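Local coordinates for ribonuclease H (Uncultured organism, PDB 3U3G), which probably cleaves the RNA strand of RNA/DNA hybrids, acting as a type 1 ribonuclease H, at residues 7-12 and 47-52; 22-27 and 128-133; 70-75 and 109-114; 77-82 and 116-121. All coordinates share one frame; numbering follows the deposited sequence.

Contact 1 (7-12 and 47-52)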
# COMPACT_ATOMS: atom_id res chain seq x y z
N TYR A 7 0.90 -2.92 5.93
CA TYR A 7 -0.24 -3.48 5.21
C TYR A 7 -0.85 -2.37 4.37
O TYR A 7 -1.05 -1.25 4.87
CB TYR A 7 -1.33 -3.96 6.18
CG TYR A 7 -0.85 -4.96 7.21
CD1 TYR A 7 -0.02 -4.56 8.26
CD2 TYR A 7 -1.12 -6.31 7.05
CE1 TYR A 7 0.41 -5.48 9.22
CE2 TYR A 7 -0.68 -7.24 7.99
CZ TYR A 7 0.13 -6.82 9.03
OH TYR A 7 0.63 -7.75 9.94
N THR A 8 -1.17 -2.66 3.12
CA THR A 8 -1.85 -1.66 2.31
C THR A 8 -3.11 -2.22 1.69
O THR A 8 -3.20 -3.42 1.44
CB THR A 8 -0.96 -1.07 1.19
OG1 THR A 8 -0.69 -2.07 0.21
CG2 THR A 8 0.36 -0.54 1.76
N ASP A 9 -4.05 -1.34 1.41
CA ASP A 9 -5.22 -1.67 0.61
C ASP A 9 -5.73 -0.40 -0.06
O ASP A 9 -5.50 0.72 0.43
CB ASP A 9 -6.32 -2.29 1.50
CG ASP A 9 -7.36 -3.08 0.70
OD1 ASP A 9 -7.14 -3.39 -0.48
OD2 ASP A 9 -8.42 -3.40 1.29
N GLY A 10 -6.40 -0.57 -1.19
CA GLY A 10 -7.09 0.53 -1.85
C GLY A 10 -8.36 -0.01 -2.46
O GLY A 10 -8.44 -1.18 -2.81
N GLY A 11 -9.35 0.85 -2.57
CA GLY A 11 -10.62 0.45 -3.17
C GLY A 11 -11.33 1.62 -3.80
O GLY A 11 -11.18 2.76 -3.37
N ALA A 12 -12.21 1.32 -4.73
CA ALA A 12 -13.12 2.29 -5.28
C ALA A 12 -14.57 1.76 -5.33
O ALA A 12 -14.79 0.62 -5.54
CB ALA A 12 -12.67 2.69 -6.67
N VAL A 47 -6.01 1.12 -9.52
CA VAL A 47 -5.28 2.36 -9.31
C VAL A 47 -5.22 2.73 -7.83
O VAL A 47 -4.13 3.02 -7.32
CB VAL A 47 -5.81 3.52 -10.16
CG1 VAL A 47 -5.24 4.86 -9.67
CG2 VAL A 47 -5.44 3.29 -11.62
N ALA A 48 -6.34 2.59 -7.12
CA ALA A 48 -6.33 2.80 -5.68
C ALA A 48 -5.37 1.89 -4.92
O ALA A 48 -4.67 2.37 -4.02
CB ALA A 48 -7.76 2.71 -5.10
N GLU A 49 -5.29 0.61 -5.28
CA GLU A 49 -4.32 -0.27 -4.65
C GLU A 49 -2.89 0.24 -4.85
O GLU A 49 -2.05 0.17 -3.94
CB GLU A 49 -4.42 -1.70 -5.21
CG GLU A 49 -5.64 -2.51 -4.74
CD GLU A 49 -5.34 -3.47 -3.59
OE1 GLU A 49 -4.38 -3.25 -2.81
OE2 GLU A 49 -6.10 -4.45 -3.43
N TYR A 50 -2.59 0.69 -6.06
CA TYR A 50 -1.25 1.20 -6.36
C TYR A 50 -0.99 2.52 -5.63
O TYR A 50 0.09 2.72 -5.08
CB TYR A 50 -1.06 1.40 -7.86
CG TYR A 50 -0.59 0.18 -8.62
CD1 TYR A 50 -1.16 -1.07 -8.42
CD2 TYR A 50 0.38 0.29 -9.61
CE1 TYR A 50 -0.73 -2.18 -9.14
CE2 TYR A 50 0.75 -0.80 -10.37
CZ TYR A 50 0.22 -2.04 -10.11
OH TYR A 50 0.68 -3.14 -10.82
N GLU A 51 -2.01 3.37 -5.54
CA GLU A 51 -1.87 4.62 -4.80
C GLU A 51 -1.62 4.36 -3.32
O GLU A 51 -0.92 5.12 -2.66
CB GLU A 51 -3.09 5.52 -4.98
CG GLU A 51 -3.29 6.13 -6.36
CD GLU A 51 -2.36 7.31 -6.65
OE1 GLU A 51 -1.32 7.48 -5.96
OE2 GLU A 51 -2.65 8.02 -7.64
N ALA A 52 -2.20 3.30 -2.77
CA ALA A 52 -1.97 2.99 -1.37
C ALA A 52 -0.52 2.60 -1.12
O ALA A 52 0.08 3.01 -0.12
CB ALA A 52 -2.91 1.88 -0.90
O HOH W 1 -2.62 -1.64 -1.78
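Asp9 and Glu49 are brought close to each other by two torsions: Asp9 holds CG anti to its own nitrogen (chi1 -161°), while Glu49 bends its chain at chi2 (-99°) and folds its carboxylate back over strand 7-12. Asp9 OD1 then lies 3.3 Å from Glu49 OE2, two acceptors without a bond between them, and the carboxylate planes are inclined at 58°. Such a pair, where the first strand of an RNase H fold meets the helix on one face of its sheet, is consistent with the acidic cluster that binds metal ions in this family. Beside it, a water takes the hydroxyl hydrogen of Thr8 OG1 (2.8 Å) and donates to two oxygens of one residue, Glu49 O and Glu49 OE1, the latter at 2.6 Å. One end of the carboxylate is thereby tied to its own helix turn and to the strand. Small residues allow the close approach: the CA atoms of Gly10 and Glu49 are 4.0 Å apart. Ala48 CB rests on Gly11 N at 3.5 Å, and one turn later Ala52 CB presses tightly against Asp9 O at 3.1 Å, while Thr8 CG2 comes within 4.0 Å of Ala52 O.

Contact 2 (22-27 and 128-133); sequences GVVITD and DELVNE
Leu130 meets Gly22 at the very root of its side chain: Leu130 CB sits 3.8 Å from Gly22 CA, over a place where the strand has no side chain of its own. From there CG is set anti to the carbonyl carbon (chi1 -67°), and the chain continues along the strand toward the following residues. At the tip, Leu130 CD1 touches two things at once. It lies 3.4 Å from Val23 O, a methyl resting against a backbone oxygen, and 3.7 Å from Val24 CG2, where the two branched side chains cross at about a right angle. A single leucine thus spans three consecutive strand residues. Val131 adds a second point of support, its CG2 methyl standing 3.5 Å from Gly22 N. No hydrogen bond joins the segments; the contact is mostly carbon packed on backbone, with one methyl-methyl touch, and its buried setting suits that chemistry. The glycine lets the helix settle low, with the CA atoms of Gly22 and Leu130 only 4.8 Å apart and the two short axes 6.8 Å apart at closest approach. In the RNase H fold this is the C-terminal helix lying on one face of the sheet. Leu130 O also accepts from Ser37 OG of strand 32-41, while Val23, pointing away from helix 125-139, packs on Arg55 and Ala56 of helix 45-60 across the sheet.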
# COMPACT_ATOMS: atom_id res chain seq x y z
N GLY A 22 -5.69 2.76 2.40
CA GLY A 22 -5.44 2.42 3.80
C GLY A 22 -4.05 1.83 3.94
O GLY A 22 -3.62 1.03 3.12
N VAL A 23 -3.31 2.33 4.93
CA VAL A 23 -1.99 1.83 5.25
C VAL A 23 -1.93 1.61 6.76
O VAL A 23 -2.30 2.50 7.54
CB VAL A 23 -0.89 2.85 4.87
CG1 VAL A 23 0.49 2.30 5.21
CG2 VAL A 23 -1.00 3.26 3.37
N VAL A 24 -1.48 0.43 7.17
CA VAL A 24 -1.20 0.15 8.57
C VAL A 24 0.27 -0.20 8.68
O VAL A 24 0.80 -1.00 7.89
CB VAL A 24 -2.02 -1.06 9.09
CG1 VAL A 24 -1.69 -1.35 10.55
CG2 VAL A 24 -3.52 -0.82 8.90
N ILE A 25 0.96 0.41 9.63
CA ILE A 25 2.37 0.12 9.85
C ILE A 25 2.58 -0.32 11.28
O ILE A 25 2.09 0.33 12.21
CB ILE A 25 3.27 1.34 9.57
CG1 ILE A 25 2.88 1.98 8.23
CG2 ILE A 25 4.75 0.95 9.62
CD1 ILE A 25 3.81 3.10 7.77
N THR A 26 3.20 -1.49 11.44
CA THR A 26 3.49 -2.02 12.78
C THR A 26 4.97 -2.29 12.94
O THR A 26 5.72 -2.42 11.97
CB THR A 26 2.69 -3.32 13.11
OG1 THR A 26 3.33 -4.45 12.50
CG2 THR A 26 1.24 -3.21 12.64
N ASP A 27 5.38 -2.55 14.18
CA ASP A 27 6.69 -3.13 14.41
C ASP A 27 6.61 -4.65 14.44
O ASP A 27 5.56 -5.25 14.13
CB ASP A 27 7.34 -2.56 15.69
CG ASP A 27 6.62 -2.98 16.97
OD1 ASP A 27 5.77 -3.89 16.96
OD2 ASP A 27 6.98 -2.42 18.02
N ASP A 128 -8.42 -2.53 4.97
CA ASP A 128 -9.72 -2.41 4.32
C ASP A 128 -10.67 -1.46 5.05
O ASP A 128 -11.38 -0.68 4.41
CB ASP A 128 -10.36 -3.79 4.15
CG ASP A 128 -11.77 -3.72 3.58
OD1 ASP A 128 -11.91 -3.61 2.35
OD2 ASP A 128 -12.73 -3.68 4.38
N GLU A 129 -10.70 -1.55 6.38
CA GLU A 129 -11.52 -0.64 7.17
C GLU A 129 -11.11 0.81 6.94
O GLU A 129 -11.95 1.70 6.82
CB GLU A 129 -11.44 -0.98 8.67
CG GLU A 129 -11.73 -2.43 9.01
CD GLU A 129 -11.34 -2.80 10.45
OE1 GLU A 129 -11.00 -1.89 11.24
OE2 GLU A 129 -11.37 -4.00 10.79
N LEU A 130 -9.80 1.03 6.83
CA LEU A 130 -9.29 2.39 6.65
C LEU A 130 -9.74 2.96 5.31
O LEU A 130 -10.10 4.14 5.21
CB LEU A 130 -7.77 2.40 6.76
CG LEU A 130 -7.20 2.08 8.15
CD1 LEU A 130 -5.67 2.09 8.11
CD2 LEU A 130 -7.71 3.09 9.16
N VAL A 131 -9.70 2.14 4.26
CA VAL A 131 -10.21 2.54 2.95
C VAL A 131 -11.67 3.00 3.08
O VAL A 131 -12.05 4.07 2.62
CB VAL A 131 -10.13 1.36 1.94
CG1 VAL A 131 -10.91 1.69 0.66
CG2 VAL A 131 -8.67 1.04 1.62
N ASN A 132 -12.49 2.15 3.69
CA ASN A 132 -13.92 2.40 3.73
C ASN A 132 -14.30 3.55 4.66
O ASN A 132 -15.20 4.32 4.35
CB ASN A 132 -14.66 1.11 4.10
CG ASN A 132 -14.74 0.14 2.94
OD1 ASN A 132 -14.10 -0.91 2.96
ND2 ASN A 132 -15.39 0.56 1.86
N GLU A 133 -13.49 3.76 5.69
CA GLU A 133 -13.65 4.92 6.56
C GLU A 133 -13.46 6.22 5.77
O GLU A 133 -14.28 7.15 5.88
CB GLU A 133 -12.65 4.84 7.72
CG GLU A 133 -12.79 5.91 8.79
CD GLU A 133 -11.74 5.76 9.89
OE1 GLU A 133 -11.23 4.64 10.09
OE2 GLU A 133 -11.32 6.79 10.46

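Contact 3 (70-75 and 109-114); sequences MEVEVR and ERVPNL
Leu114, in the conformer described, sets one methyl against two valines of strand 71-76, and that is the tight part of this contact. A chi1 of 180° swings the Leu114 side chain away from its own nitrogen and toward the strand, where Leu114 CD1 stands 3.3 Å from Val72 CG1 and 3.4 Å from Val74 CG2. Both pairs are closer than usual for carbons, but Leu114 was modelled in two conformers, so the apparent squeeze is doubtful in detail. Val111 makes a looser apolar touch, its CG1 lying 4.3 Å from Val72 CG2, and turns its side chain also to Leu57 and Leu60 of helix 45-60. The solvent side is quite different. There a water donates to Val72 O at 3.0 Å and to Asn113 O at 2.8 Å, bridging two carbonyls that do not bond each other, and Leu114 CA adds a C-H...O contact to the same Val72 O (3.5 Å). The backbone is shaped by a type I turn from Val111 to Leu114, closed by Leu114 N to Val111 O, which follows helix 94-110 and leads into strand 115-118. The contact therefore lies at the return of a beta-alpha-beta crossover, just before Val115 takes up backbone pairing with Val72 and Val74. Glu73 points away from the turn and forms a salt bridge with Arg75 NE. With no direct hydrogen bond between the segments, apolar packing carries the inner side of the junction, and a water links the Val72 and Asn113 carbonyls where the turn runs into the paired strands.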
# COMPACT_ATOMS: atom_id res chain seq x y z
N MET A 70 16.93 -0.72 8.06
CA MET A 70 15.76 -1.33 8.67
C MET A 70 15.09 -2.31 7.70
O MET A 70 14.82 -1.95 6.55
CB MET A 70 14.76 -0.25 9.09
CG MET A 70 13.46 -0.79 9.69
SD MET A 70 13.69 -1.63 11.27
CE MET A 70 14.43 -0.35 12.27
N GLU A 71 14.77 -3.50 8.18
CA GLU A 71 14.00 -4.48 7.41
C GLU A 71 12.55 -4.01 7.27
O GLU A 71 11.94 -3.62 8.26
CB GLU A 71 14.05 -5.83 8.13
CG GLU A 71 13.24 -6.94 7.49
CD GLU A 71 13.43 -8.28 8.20
OE1 GLU A 71 14.28 -8.37 9.11
OE2 GLU A 71 12.72 -9.25 7.84
N VAL A 72 12.05 -3.98 6.04
CA VAL A 72 10.69 -3.54 5.74
C VAL A 72 9.97 -4.59 4.91
O VAL A 72 10.49 -5.07 3.89
CB VAL A 72 10.69 -2.19 4.97
CG1 VAL A 72 9.28 -1.72 4.74
CG2 VAL A 72 11.49 -1.14 5.73
N GLU A 73 8.73 -4.88 5.27
CA GLU A 73 7.92 -5.86 4.56
C GLU A 73 6.55 -5.24 4.30
O GLU A 73 5.96 -4.63 5.20
CB GLU A 73 7.79 -7.11 5.44
CG GLU A 73 6.86 -8.20 4.93
CD GLU A 73 6.98 -9.45 5.76
OE1 GLU A 73 8.10 -9.99 5.87
OE2 GLU A 73 5.95 -9.98 6.19
N VAL A 74 6.05 -5.41 3.08
CA VAL A 74 4.71 -4.95 2.71
C VAL A 74 3.81 -6.16 2.45
O VAL A 74 4.18 -7.05 1.68
CB VAL A 74 4.74 -4.09 1.43
CG1 VAL A 74 3.31 -3.81 0.95
CG2 VAL A 74 5.48 -2.80 1.68
N ARG A 75 2.73 -6.24 3.22
CA ARG A 75 1.75 -7.32 3.12
C ARG A 75 0.50 -6.84 2.40
O ARG A 75 -0.04 -5.77 2.70
CB ARG A 75 1.38 -7.82 4.52
CG ARG A 75 2.59 -8.42 5.22
CD ARG A 75 2.31 -8.83 6.66
NE ARG A 75 3.51 -9.42 7.25
CZ ARG A 75 3.58 -9.91 8.49
NH1 ARG A 75 2.51 -9.87 9.27
NH2 ARG A 75 4.74 -10.35 8.96
N GLU A 109 15.04 3.45 -4.54
CA GLU A 109 15.72 4.61 -4.00
C GLU A 109 15.62 4.66 -2.49
O GLU A 109 16.57 4.95 -1.87
CB GLU A 109 15.13 5.87 -4.63
CG GLU A 109 15.48 7.18 -3.92
CD GLU A 109 15.01 8.35 -4.66
OE1 GLU A 109 13.89 8.79 -4.44
OE2 GLU A 109 15.77 8.74 -5.55
N ARG A 110 14.44 4.44 -1.93
CA ARG A 110 14.20 4.65 -0.49
C ARG A 110 14.42 3.40 0.35
O ARG A 110 14.77 3.48 1.48
CB ARG A 110 12.77 5.12 -0.23
CG ARG A 110 12.44 6.47 -0.74
CD ARG A 110 11.04 6.96 -0.28
NE ARG A 110 10.73 8.02 -1.14
CZ ARG A 110 9.54 8.43 -1.44
NH1 ARG A 110 8.48 7.91 -0.87
NH2 ARG A 110 9.38 9.35 -2.36
N VAL A 111 14.06 2.25 -0.22
CA VAL A 111 13.99 1.00 0.56
C VAL A 111 14.31 -0.21 -0.31
O VAL A 111 13.49 -1.00 -0.55
CB VAL A 111 12.62 0.78 1.28
CG1 VAL A 111 12.52 1.45 2.52
CG2 VAL A 111 11.52 1.24 0.45
N PRO A 112 15.53 -0.31 -0.80
CA PRO A 112 15.81 -1.31 -1.84
C PRO A 112 15.71 -2.76 -1.34
O PRO A 112 15.56 -3.68 -2.15
CB PRO A 112 17.25 -0.99 -2.26
CG PRO A 112 17.81 -0.17 -1.15
CD PRO A 112 16.64 0.64 -0.65
N ASN A 113 15.66 -2.94 -0.03
CA ASN A 113 15.48 -4.29 0.50
C ASN A 113 14.06 -4.60 0.96
O ASN A 113 13.81 -5.65 1.54
CB ASN A 113 16.47 -4.56 1.62
CG ASN A 113 17.90 -4.43 1.16
OD1 ASN A 113 18.28 -4.93 0.10
ND2 ASN A 113 18.66 -3.61 1.88
N LEU A 114 13.12 -3.71 0.65
CA LEU A 114 11.70 -3.97 0.84
C LEU A 114 11.33 -5.32 0.25
O LEU A 114 11.68 -5.61 -0.90
CB LEU A 114 10.88 -2.89 0.14
CG LEU A 114 9.36 -3.02 0.22
CD1 LEU A 114 8.92 -2.88 1.67
CD2 LEU A 114 8.69 -1.97 -0.65
O HOH W 2 13.18 -6.30 4.20

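Contact 4 (77-82 and 116-121); sequences DSELIV and FVHIPR
Glu79 lies across the His118 ring where helix 79-85, following one parallel strand of the RNase H fold, passes beside the edge strand 115-118. Glu79 CB stands almost exactly over the middle of the ring, 3.5 Å from its centroid and 5° off the normal, a CH-pi contact. Because CG is anti to the backbone N and the rest of the chain is extended, the carboxylate continues over the imidazole nearly parallel to it, the two planes 17° apart. Its far end is held by a salt bridge from Glu79 OE2 to Arg83, a residue whose side chain also touches His118. The edge of the same ring looks toward Asp77 O. Deeper in, Val82 points at the strand with both methyls: CG1 lies 4.0 Å from Phe116 CB, and CG2 lies 3.9 Å from His118 CA. Val82 and Phe116 lie alongside, running opposite ways, and the phenyl ring leads off toward Met85 and Leu53. Asp77 is set by a chi1 of 69°, which lays its carboxylate obliquely across the start of Arg121, with Asp77 OD2 3.4 Å from Arg121 CB; the guanidinium itself leads away, and Asp77 OD1 bonds instead to Asn124 ND2. Ser78 is the N-cap of the helix, Ser78 OG accepting from Ile81 N at 3.1 Å. Just before it the backbones come close, Asp77 CA directing a C-H...O contact of 3.1 Å at Ile119 O.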
# COMPACT_ATOMS: atom_id res chain seq x y z
N ASP A 77 -3.25 -8.30 0.33
CA ASP A 77 -4.12 -9.44 0.09
C ASP A 77 -4.45 -9.68 -1.38
O ASP A 77 -5.11 -10.67 -1.70
CB ASP A 77 -5.37 -9.40 0.98
CG ASP A 77 -6.34 -8.28 0.62
OD1 ASP A 77 -5.87 -7.14 0.47
OD2 ASP A 77 -7.55 -8.45 0.89
N SER A 78 -3.74 -9.00 -2.27
CA SER A 78 -3.85 -9.27 -3.69
C SER A 78 -2.62 -10.04 -4.16
O SER A 78 -1.53 -9.47 -4.24
CB SER A 78 -3.96 -7.96 -4.48
OG SER A 78 -3.79 -8.19 -5.87
N GLU A 79 -2.78 -11.32 -4.48
CA GLU A 79 -1.64 -12.08 -4.96
C GLU A 79 -1.12 -11.52 -6.29
O GLU A 79 0.08 -11.45 -6.51
CB GLU A 79 -1.96 -13.58 -5.08
CG GLU A 79 -0.71 -14.37 -5.41
CD GLU A 79 -0.88 -15.87 -5.40
OE1 GLU A 79 -1.99 -16.35 -5.12
OE2 GLU A 79 0.14 -16.55 -5.61
N LEU A 80 -2.04 -11.12 -7.17
CA LEU A 80 -1.65 -10.53 -8.44
C LEU A 80 -0.73 -9.32 -8.24
O LEU A 80 0.32 -9.24 -8.85
CB LEU A 80 -2.88 -10.12 -9.24
CG LEU A 80 -2.60 -9.38 -10.54
CD1 LEU A 80 -1.83 -10.27 -11.49
CD2 LEU A 80 -3.90 -8.94 -11.18
N ILE A 81 -1.12 -8.40 -7.36
CA ILE A 81 -0.33 -7.20 -7.21
C ILE A 81 1.02 -7.51 -6.56
O ILE A 81 2.05 -6.98 -6.96
CB ILE A 81 -1.08 -6.11 -6.44
CG1 ILE A 81 -2.28 -5.65 -7.27
CG2 ILE A 81 -0.15 -4.93 -6.17
CD1 ILE A 81 -3.21 -4.72 -6.53
N VAL A 82 1.04 -8.46 -5.64
CA VAL A 82 2.32 -8.90 -5.08
C VAL A 82 3.25 -9.47 -6.15
O VAL A 82 4.41 -9.07 -6.24
CB VAL A 82 2.10 -9.93 -3.95
CG1 VAL A 82 3.42 -10.56 -3.55
CG2 VAL A 82 1.44 -9.27 -2.75
N PHE A 116 7.82 -7.97 -0.48
CA PHE A 116 6.37 -8.07 -0.57
C PHE A 116 5.91 -9.47 -0.17
O PHE A 116 6.56 -10.48 -0.49
CB PHE A 116 5.92 -7.80 -2.01
CG PHE A 116 6.15 -6.39 -2.46
CD1 PHE A 116 5.13 -5.45 -2.35
CD2 PHE A 116 7.32 -6.03 -3.10
CE1 PHE A 116 5.34 -4.14 -2.75
CE2 PHE A 116 7.54 -4.70 -3.48
CZ PHE A 116 6.54 -3.77 -3.30
N VAL A 117 4.78 -9.53 0.53
CA VAL A 117 4.23 -10.79 1.01
C VAL A 117 2.73 -10.83 0.76
O VAL A 117 2.01 -9.90 1.11
CB VAL A 117 4.47 -10.96 2.52
CG1 VAL A 117 3.75 -12.19 3.06
CG2 VAL A 117 5.96 -11.06 2.81
N HIS A 118 2.26 -11.90 0.12
CA HIS A 118 0.84 -12.10 -0.11
C HIS A 118 0.20 -12.73 1.12
O HIS A 118 0.69 -13.74 1.62
CB HIS A 118 0.62 -12.99 -1.34
CG HIS A 118 -0.75 -13.58 -1.44
ND1 HIS A 118 -1.90 -12.82 -1.42
CD2 HIS A 118 -1.15 -14.85 -1.72
CE1 HIS A 118 -2.95 -13.63 -1.51
NE2 HIS A 118 -2.52 -14.85 -1.76
N ILE A 119 -0.77 -12.04 1.71
CA ILE A 119 -1.52 -12.56 2.86
C ILE A 119 -2.99 -12.78 2.47
O ILE A 119 -3.50 -12.14 1.56
CB ILE A 119 -1.43 -11.57 4.06
CG1 ILE A 119 -1.95 -10.19 3.64
CG2 ILE A 119 0.01 -11.48 4.53
CD1 ILE A 119 -2.14 -9.22 4.82
N PRO A 120 -3.71 -13.62 3.23
CA PRO A 120 -5.17 -13.78 3.07
C PRO A 120 -5.96 -12.50 3.33
O PRO A 120 -5.56 -11.68 4.15
CB PRO A 120 -5.52 -14.84 4.13
CG PRO A 120 -4.24 -15.54 4.43
CD PRO A 120 -3.15 -14.54 4.23
N ARG A 121 -7.12 -12.37 2.70
CA ARG A 121 -7.93 -11.16 2.84
C ARG A 121 -8.35 -10.88 4.29
O ARG A 121 -8.33 -9.74 4.74
CB ARG A 121 -9.16 -11.20 1.93
CG ARG A 121 -10.28 -12.09 2.44
CD ARG A 121 -11.61 -11.72 1.78
NE ARG A 121 -12.63 -12.75 2.00
CZ ARG A 121 -12.65 -13.93 1.38
NH1 ARG A 121 -11.73 -14.21 0.46
NH2 ARG A 121 -13.59 -14.82 1.66

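All four contacts reach one mixed sheet, but at different depths. Contacts 1, 2 and 3 are buried, whereas contact 4 lies at the surface, beside the edge strand 115-118. Contacts 1 and 2 set helices on neighbouring antiparallel strands, from the two faces of the sheet, and both use glycine for a close approach. Contacts 3 and 4 each use one of two neighbouring parallel strands, 71-76 and 115-118, probably joined by a hydrogen bond between Val117 N and Val74 O. Aliphatic packing dominates contacts 2 and 3; contact 4 adds an aromatic face, and contact 1 adds carboxylates. Asp9 of contact 1 and Asp77 of contact 4 bring their carboxylates near each other, consistent with one shared acidic patch.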